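Local coordinates for phosphate-specific transport system accessory protein PhoU homolog (Pseudomonas aeruginosa, PDB 4Q25) that probably takes part in regulating phosphate uptake, as an all-helical homodimer of the PhoU family, at residues 31-36 with 98-103; 104-109 with 201-206. All coordinates share one frame; numbering follows the deposited sequence.

Contact 1: residues 31-36 with 98-103; sequences GLVEKQ and IDLERI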
ATOM      1  N   GLY A  31      -6.885  16.148   6.654  1.00 42.28           N
ATOM      2  CA  GLY A  31      -8.230  16.427   7.093  1.00 40.65           C
ATOM      3  C   GLY A  31      -9.208  15.857   6.094  1.00 44.10           C
ATOM      4  O   GLY A  31     -10.171  15.186   6.485  1.00 43.41           O
ATOM      5  N   LEU A  32      -8.960  16.093   4.807  1.00 40.69           N
ATOM      6  CA  LEU A  32      -9.819  15.546   3.744  1.00 42.11           C
ATOM      7  C   LEU A  32      -9.857  14.014   3.728  1.00 40.80           C
ATOM      8  O   LEU A  32     -10.882  13.387   3.524  1.00 40.05           O
ATOM      9  CB  LEU A  32      -9.358  16.050   2.399  1.00 45.65           C
ATOM     10  CG  LEU A  32     -10.377  15.885   1.308  1.00 52.17           C
ATOM     11  CD1 LEU A  32     -11.759  16.331   1.769  1.00 59.68           C
ATOM     12  CD2 LEU A  32      -9.950  16.703   0.115  1.00 54.37           C
ATOM     13  N   VAL A  33      -8.725  13.414   4.016  1.00 40.69           N
ATOM     14  CA  VAL A  33      -8.584  11.964   4.013  1.00 39.23           C
ATOM     15  C   VAL A  33      -9.272  11.328   5.237  1.00 41.92           C
ATOM     16  O   VAL A  33      -9.859  10.231   5.153  1.00 40.53           O
ATOM     17  CB  VAL A  33      -7.096  11.624   4.003  1.00 38.67           C
ATOM     18  CG1 VAL A  33      -6.810  10.343   4.737  1.00 42.93           C
ATOM     19  CG2 VAL A  33      -6.602  11.573   2.586  1.00 40.45           C
ATOM     20  N   GLU A  34      -9.178  12.019   6.365  1.00 35.58           N
ATOM     21  CA  GLU A  34      -9.774  11.579   7.599  1.00 37.13           C
ATOM     22  C   GLU A  34     -11.297  11.603   7.471  1.00 35.27           C
ATOM     23  O   GLU A  34     -11.983  10.759   7.990  1.00 31.02           O
ATOM     24  CB  GLU A  34      -9.285  12.494   8.719  1.00 38.59           C
ATOM     25  CG  GLU A  34      -9.704  12.166  10.133  1.00 45.32           C
ATOM     26  CD  GLU A  34      -9.285  13.278  11.103  1.00 56.83           C
ATOM     27  OE1 GLU A  34      -8.172  13.866  10.908  1.00 49.23           O
ATOM     28  OE2 GLU A  34     -10.075  13.565  12.050  1.00 56.74           O
ATOM     29  N   LYS A  35     -11.807  12.605   6.782  1.00 38.74           N
ATOM     30  CA  LYS A  35     -13.216  12.685   6.491  1.00 38.99           C
ATOM     31  C   LYS A  35     -13.650  11.589   5.517  1.00 37.52           C
ATOM     32  O   LYS A  35     -14.774  11.099   5.617  1.00 34.14           O
ATOM     33  CB  LYS A  35     -13.548  14.052   5.936  1.00 40.63           C
ATOM     34  CG  LYS A  35     -15.020  14.286   5.750  1.00 40.22           C
ATOM     35  CD  LYS A  35     -15.251  15.572   5.001  1.00 44.74           C
ATOM     36  CE  LYS A  35     -16.733  15.744   4.671  1.00 52.36           C
ATOM     37  NZ  LYS A  35     -17.233  14.607   3.840  1.00 53.26           N
ATOM     38  N   GLN A  36     -12.770  11.199   4.590  1.00 33.88           N
ATOM     39  CA  GLN A  36     -13.046  10.058   3.755  1.00 33.59           C
ATOM     40  C   GLN A  36     -13.175   8.760   4.601  1.00 33.70           C
ATOM     41  O   GLN A  36     -14.018   7.900   4.327  1.00 33.84           O
ATOM     42  CB  GLN A  36     -11.967   9.881   2.679  1.00 37.04           C
ATOM     43  CG  GLN A  36     -12.200  10.576   1.344  1.00 40.85           C
ATOM     44  CD  GLN A  36     -11.378   9.909   0.223  1.00 46.78           C
ATOM     45  OE1 GLN A  36     -10.193   9.664   0.386  1.00 51.61           O
ATOM     46  NE2 GLN A  36     -12.011   9.584  -0.888  1.00 49.22           N
ATOM     47  N   ILE A  98       2.231  10.113   0.848  1.00 37.09           N
ATOM     48  CA  ILE A  98       2.052   8.774   0.336  1.00 39.76           C
ATOM     49  C   ILE A  98       1.138   7.996   1.283  1.00 39.76           C
ATOM     50  O   ILE A  98       0.174   7.371   0.831  1.00 36.09           O
ATOM     51  CB  ILE A  98       3.379   8.007   0.181  1.00 41.73           C
ATOM     52  CG1 ILE A  98       4.377   8.770  -0.719  1.00 46.49           C
ATOM     53  CG2 ILE A  98       3.127   6.664  -0.464  1.00 44.91           C
ATOM     54  CD1 ILE A  98       5.794   8.202  -0.648  1.00 51.47           C
ATOM     55  N   ASP A  99       1.426   8.069   2.580  1.00 35.91           N
ATOM     56  CA  ASP A  99       0.561   7.456   3.595  1.00 36.64           C
ATOM     57  C   ASP A  99      -0.872   7.986   3.563  1.00 33.36           C
ATOM     58  O   ASP A  99      -1.813   7.207   3.621  1.00 30.89           O
ATOM     59  CB  ASP A  99       1.169   7.567   4.988  1.00 34.34           C
ATOM     60  CG  ASP A  99       2.439   6.714   5.145  1.00 36.25           C
ATOM     61  OD1 ASP A  99       2.429   5.507   4.867  1.00 38.24           O
ATOM     62  OD2 ASP A  99       3.465   7.252   5.583  1.00 40.76           O
ATOM     63  N   LEU A 100      -1.035   9.295   3.400  1.00 35.00           N
ATOM     64  CA  LEU A 100      -2.363   9.880   3.307  1.00 34.20           C
ATOM     65  C   LEU A 100      -3.070   9.441   2.061  1.00 37.47           C
ATOM     66  O   LEU A 100      -4.267   9.220   2.085  1.00 35.45           O
ATOM     67  CB  LEU A 100      -2.321  11.410   3.372  1.00 36.91           C
ATOM     68  CG  LEU A 100      -1.856  11.921   4.733  1.00 40.54           C
ATOM     69  CD1 LEU A 100      -1.783  13.438   4.714  1.00 37.16           C
ATOM     70  CD2 LEU A 100      -2.770  11.416   5.844  1.00 42.53           C
ATOM     71  N   GLU A 101      -2.337   9.334   0.960  1.00 37.79           N
ATOM     72  CA  GLU A 101      -2.923   8.865  -0.256  1.00 37.96           C
ATOM     73  C   GLU A 101      -3.396   7.409  -0.101  1.00 38.12           C
ATOM     74  O   GLU A 101      -4.489   7.055  -0.497  1.00 34.95           O
ATOM     75  CB  GLU A 101      -1.937   8.999  -1.404  1.00 43.54           C
ATOM     76  CG  GLU A 101      -2.597   8.962  -2.776  1.00 45.22           C
ATOM     77  CD  GLU A 101      -2.781   7.547  -3.302  1.00 52.66           C
ATOM     78  OE1 GLU A 101      -2.095   6.608  -2.811  1.00 55.08           O
ATOM     79  OE2 GLU A 101      -3.619   7.373  -4.223  1.00 59.23           O
ATOM     80  N   ARG A 102      -2.558   6.560   0.473  1.00 41.00           N
ATOM     81  CA  ARG A 102      -2.925   5.162   0.665  1.00 39.01           C
ATOM     82  C   ARG A 102      -4.092   5.014   1.645  1.00 37.84           C
ATOM     83  O   ARG A 102      -4.900   4.130   1.489  1.00 35.56           O
ATOM     84  CB  ARG A 102      -1.747   4.336   1.145  1.00 38.62           C
ATOM     85  CG  ARG A 102      -0.597   4.218   0.167  1.00 40.55           C
ATOM     86  CD  ARG A 102      -0.954   3.430  -1.070  1.00 44.46           C
ATOM     87  NE  ARG A 102      -0.742   4.256  -2.275  1.00 56.55           N
ATOM     88  CZ  ARG A 102       0.402   4.336  -2.957  1.00 52.46           C
ATOM     89  NH1 ARG A 102       1.449   3.639  -2.585  1.00 50.49           N
ATOM     90  NH2 ARG A 102       0.500   5.128  -4.013  1.00 56.94           N
ATOM     91  N   ILE A 103      -4.188   5.894   2.637  1.00 37.77           N
ATOM     92  CA  ILE A 103      -5.341   5.896   3.526  1.00 37.77           C
ATOM     93  C   ILE A 103      -6.627   6.222   2.750  1.00 38.91           C
ATOM     94  O   ILE A 103      -7.658   5.585   2.970  1.00 37.29           O
ATOM     95  CB  ILE A 103      -5.142   6.869   4.684  1.00 35.00           C
ATOM     96  CG1 ILE A 103      -4.101   6.325   5.636  1.00 37.82           C
ATOM     97  CG2 ILE A 103      -6.425   7.122   5.441  1.00 36.03           C
ATOM     98  CD1 ILE A 103      -3.593   7.355   6.646  1.00 35.10           C
TER
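V33 and L100 mark the point where helix 15-45 and helix 84-120 come nearest within these segments, their CA atoms 6.6 Å apart, a close approach with which the short, branched side chain of V33 is consistent. This is interhelical packing inside the PhoU helix bundle, and both segments belong to the first of the protein's two PhoU domains. The side chain of V33 sets out toward the other helix and divides its methyls between two targets. CG2 rests against backbone, 3.4 Å from the carbonyl O of L100. CG1 meets the side chain three residues further along, at 3.3 Å from I103 CG2, and the two side chains cross at about a right angle. That distance is shorter than normal van der Waals contact and its exact value is doubtful, since V33 chi1 (148°) is not staggered. In I103, CG2 lies anti to the backbone N (chi1 -71°), while CG1 lies anti to the carbonyl carbon. L100 plays a looser part from the flank, its CD2 4.3 Å from V33 CG1. The long leucine also reaches L26 and M29 of helix 15-45, and I62 of helix 59-78 packs on V33, continuing the apolar layer. Polar residues sit on other faces of helix 84-120: R102 NE forms a salt bridge with E101 OE1 at 2.8 Å, while D99 OD1 is hydrogen-bonded to H207 and, weakly, to N210. No hydrogen bond or salt bridge joins the two segments, so here side-chain shape, not charge pairing, probably governs their approach.

Contact 2: residues 104-109 with 201-206; sequences GDEASK and LERIGD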
ATOM      1  N   GLY A 104      -6.559   7.227   1.875  1.00 36.25           N
ATOM      2  CA  GLY A 104      -7.684   7.633   1.034  1.00 33.12           C
ATOM      3  C   GLY A 104      -8.097   6.541   0.060  1.00 36.27           C
ATOM      4  O   GLY A 104      -9.299   6.291  -0.156  1.00 36.35           O
ATOM      5  N   ASP A 105      -7.116   5.862  -0.520  1.00 34.11           N
ATOM      6  CA  ASP A 105      -7.425   4.747  -1.377  1.00 42.22           C
ATOM      7  C   ASP A 105      -8.102   3.580  -0.617  1.00 41.42           C
ATOM      8  O   ASP A 105      -9.035   2.986  -1.126  1.00 36.13           O
ATOM      9  CB  ASP A 105      -6.179   4.236  -2.094  1.00 47.14           C
ATOM     10  CG  ASP A 105      -6.514   3.160  -3.112  1.00 54.44           C
ATOM     11  OD1 ASP A 105      -7.359   3.393  -4.030  1.00 53.65           O
ATOM     12  OD2 ASP A 105      -5.948   2.064  -2.970  1.00 56.81           O
ATOM     13  N   GLU A 106      -7.633   3.265   0.593  1.00 37.54           N
ATOM     14  CA  GLU A 106      -8.260   2.219   1.375  1.00 37.09           C
ATOM     15  C   GLU A 106      -9.689   2.621   1.771  1.00 34.67           C
ATOM     16  O   GLU A 106     -10.560   1.792   1.786  1.00 31.40           O
ATOM     17  CB  GLU A 106      -7.444   1.890   2.631  1.00 38.36           C
ATOM     18  CG  GLU A 106      -6.073   1.283   2.368  1.00 38.87           C
ATOM     19  CD  GLU A 106      -6.122  -0.075   1.685  1.00 45.05           C
ATOM     20  OE1 GLU A 106      -5.078  -0.477   1.118  1.00 45.81           O
ATOM     21  OE2 GLU A 106      -7.179  -0.753   1.699  1.00 43.91           O
ATOM     22  N   ALA A 107      -9.890   3.889   2.122  1.00 32.42           N
ATOM     23  CA  ALA A 107     -11.201   4.390   2.453  1.00 32.90           C
ATOM     24  C   ALA A 107     -12.130   4.112   1.302  1.00 34.10           C
ATOM     25  O   ALA A 107     -13.291   3.750   1.489  1.00 34.44           O
ATOM     26  CB  ALA A 107     -11.170   5.880   2.718  1.00 32.70           C
ATOM     27  N   SER A 108     -11.604   4.315   0.108  1.00 30.93           N
ATOM     28  CA  SER A 108     -12.378   4.231  -1.099  1.00 33.80           C
ATOM     29  C   SER A 108     -12.726   2.761  -1.408  1.00 32.85           C
ATOM     30  O   SER A 108     -13.834   2.482  -1.889  1.00 33.65           O
ATOM     31  CB  SER A 108     -11.683   4.971  -2.255  1.00 32.74           C
ATOM     32  OG  SER A 108     -12.336   4.729  -3.453  1.00 41.71           O
ATOM     33  N   LYS A 109     -11.825   1.841  -1.088  1.00 31.06           N
ATOM     34  CA  LYS A 109     -12.163   0.413  -1.114  1.00 34.96           C
ATOM     35  C   LYS A 109     -13.268   0.020  -0.114  1.00 35.11           C
ATOM     36  O   LYS A 109     -14.119  -0.811  -0.440  1.00 30.10           O
ATOM     37  CB  LYS A 109     -10.954  -0.470  -0.872  1.00 33.87           C
ATOM     38  CG  LYS A 109      -9.861  -0.327  -1.919  1.00 38.92           C
ATOM     39  CD  LYS A 109      -8.711  -1.278  -1.596  1.00 42.80           C
ATOM     40  CE  LYS A 109      -7.391  -0.809  -2.185  1.00 47.33           C
ATOM     41  NZ  LYS A 109      -7.547  -0.476  -3.615  1.00 50.62           N
ATOM     42  N   LEU A 201      -9.326  -1.213   6.814  1.00 36.34           N
ATOM     43  CA  LEU A 201      -9.238  -0.404   8.042  1.00 35.61           C
ATOM     44  C   LEU A 201      -7.894  -0.665   8.798  1.00 34.42           C
ATOM     45  O   LEU A 201      -7.267   0.243   9.305  1.00 34.97           O
ATOM     46  CB  LEU A 201     -10.463  -0.655   8.930  1.00 32.20           C
ATOM     47  CG  LEU A 201     -11.784  -0.132   8.356  1.00 31.52           C
ATOM     48  CD1 LEU A 201     -12.962  -0.527   9.236  1.00 33.58           C
ATOM     49  CD2 LEU A 201     -11.747   1.374   8.180  1.00 30.18           C
ATOM     50  N   GLU A 202      -7.452  -1.904   8.831  1.00 34.11           N
ATOM     51  CA  GLU A 202      -6.191  -2.251   9.444  1.00 38.62           C
ATOM     52  C   GLU A 202      -5.030  -1.550   8.748  1.00 41.35           C
ATOM     53  O   GLU A 202      -4.115  -1.070   9.402  1.00 40.24           O
ATOM     54  CB  GLU A 202      -5.964  -3.757   9.405  1.00 39.60           C
ATOM     55  CG  GLU A 202      -4.695  -4.152  10.117  1.00 46.74           C
ATOM     56  CD  GLU A 202      -4.374  -5.628  10.060  1.00 51.45           C
ATOM     57  OE1 GLU A 202      -3.666  -6.101  10.970  1.00 54.25           O
ATOM     58  OE2 GLU A 202      -4.798  -6.309   9.110  1.00 58.19           O
ATOM     59  N   ARG A 203      -5.074  -1.498   7.421  1.00 38.92           N
ATOM     60  CA  ARG A 203      -4.061  -0.805   6.668  1.00 35.49           C
ATOM     61  C   ARG A 203      -4.104   0.689   6.931  1.00 35.54           C
ATOM     62  O   ARG A 203      -3.083   1.350   7.011  1.00 31.09           O
ATOM     63  CB  ARG A 203      -4.243  -1.056   5.188  1.00 38.20           C
ATOM     64  CG  ARG A 203      -3.924  -2.473   4.725  1.00 39.15           C
ATOM     65  CD  ARG A 203      -2.595  -2.508   4.020  1.00 47.04           C
ATOM     66  NE  ARG A 203      -1.458  -2.401   4.934  1.00 47.91           N
ATOM     67  CZ  ARG A 203      -0.271  -1.868   4.629  1.00 53.65           C
ATOM     68  NH1 ARG A 203      -0.019  -1.323   3.421  1.00 56.88           N
ATOM     69  NH2 ARG A 203       0.671  -1.848   5.566  1.00 56.34           N
ATOM     70  N   ILE A 204      -5.293   1.244   7.051  1.00 33.76           N
ATOM     71  CA  ILE A 204      -5.377   2.650   7.418  1.00 35.36           C
ATOM     72  C   ILE A 204      -4.633   2.927   8.756  1.00 35.15           C
ATOM     73  O   ILE A 204      -3.934   3.915   8.885  1.00 31.56           O
ATOM     74  CB  ILE A 204      -6.823   3.100   7.441  1.00 33.52           C
ATOM     75  CG1 ILE A 204      -7.335   3.150   6.000  1.00 30.86           C
ATOM     76  CG2 ILE A 204      -6.973   4.468   8.103  1.00 34.43           C
ATOM     77  CD1 ILE A 204      -8.824   3.363   5.892  1.00 30.33           C
ATOM     78  N   GLY A 205      -4.764   2.020   9.709  1.00 33.70           N
ATOM     79  CA  GLY A 205      -4.055   2.121  10.964  1.00 37.33           C
ATOM     80  C   GLY A 205      -2.566   1.903  10.817  1.00 38.17           C
ATOM     81  O   GLY A 205      -1.794   2.568  11.487  1.00 36.60           O
ATOM     82  N   ASP A 206      -2.158   0.959   9.967  1.00 38.69           N
ATOM     83  CA  ASP A 206      -0.733   0.803   9.648  1.00 42.68           C
ATOM     84  C   ASP A 206      -0.151   2.104   9.096  1.00 41.51           C
ATOM     85  O   ASP A 206       0.923   2.493   9.509  1.00 42.36           O
ATOM     86  CB  ASP A 206      -0.499  -0.330   8.661  1.00 45.95           C
ATOM     87  CG  ASP A 206      -0.835  -1.674   9.225  1.00 48.58           C
ATOM     88  OD1 ASP A 206      -1.159  -1.786  10.438  1.00 50.02           O
ATOM     89  OD2 ASP A 206      -0.816  -2.621   8.416  1.00 54.38           O
TER
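E106 and I204 meet where helix 84-120 runs against helix 188-220 in the antiparallel helix packing of a bundle; the axes of the two short segments approach to 9.1 Å with 168° between their directions. The apolar part of E106 makes the closest contact, its CB lying 3.6 Å from I204 CG1. I204 suits this buried place because it has two arms. Its CG1 stands beside the backbone N and extends to CD1, which lies 4.0 Å from A107 N, a closeness consistent with the small side chain of A107. The other arm, CG2, leaves in a different direction, and V37, V137 and V141 of helices 15-45 and 127-149 pack around the side chain. Beyond its CB, E106 folds back at chi2 (-64°), bringing CG and CD alongside R203 CB, each at 4.1 Å. This is contact between the carbon portions of two charged residues, not a salt bridge, for E106 OE1 and R203 NE are 5.6 Å apart. The carboxylate and guanidinium planes stand 78° apart. Opposite charges nearby may still add a mild attraction. R203 instead makes a weak salt bridge to D206 within its own helix, and K109 pairs with D105 on the other. The carboxylate of E106 finds its polar partner just before segment 201-206, where OE2 is hydrogen-bonded to the hydroxyl OG of S200.

How the contacts relate
Contacts 1 and 2 use adjoining segments of helix 84-120, their centres 8 Å apart and each about 5 Å from the centre of the chain. Both partners of contact 1 precede those of contact 2 in the sequence. The shared helix therefore packs on helix 15-45 through residues 98-103 and on helix 188-220 through 104-109, so that parts of both PhoU domains are joined at the middle of the bundle. The two contacts also touch directly: I103 CG2 lies 3.8 Å from I204 CG2, and Q36 OE1 is 3.3 Å from G104 CA, where glycine has no side chain to intervene. Together they form adjoining parts of the packed interior of the subunit.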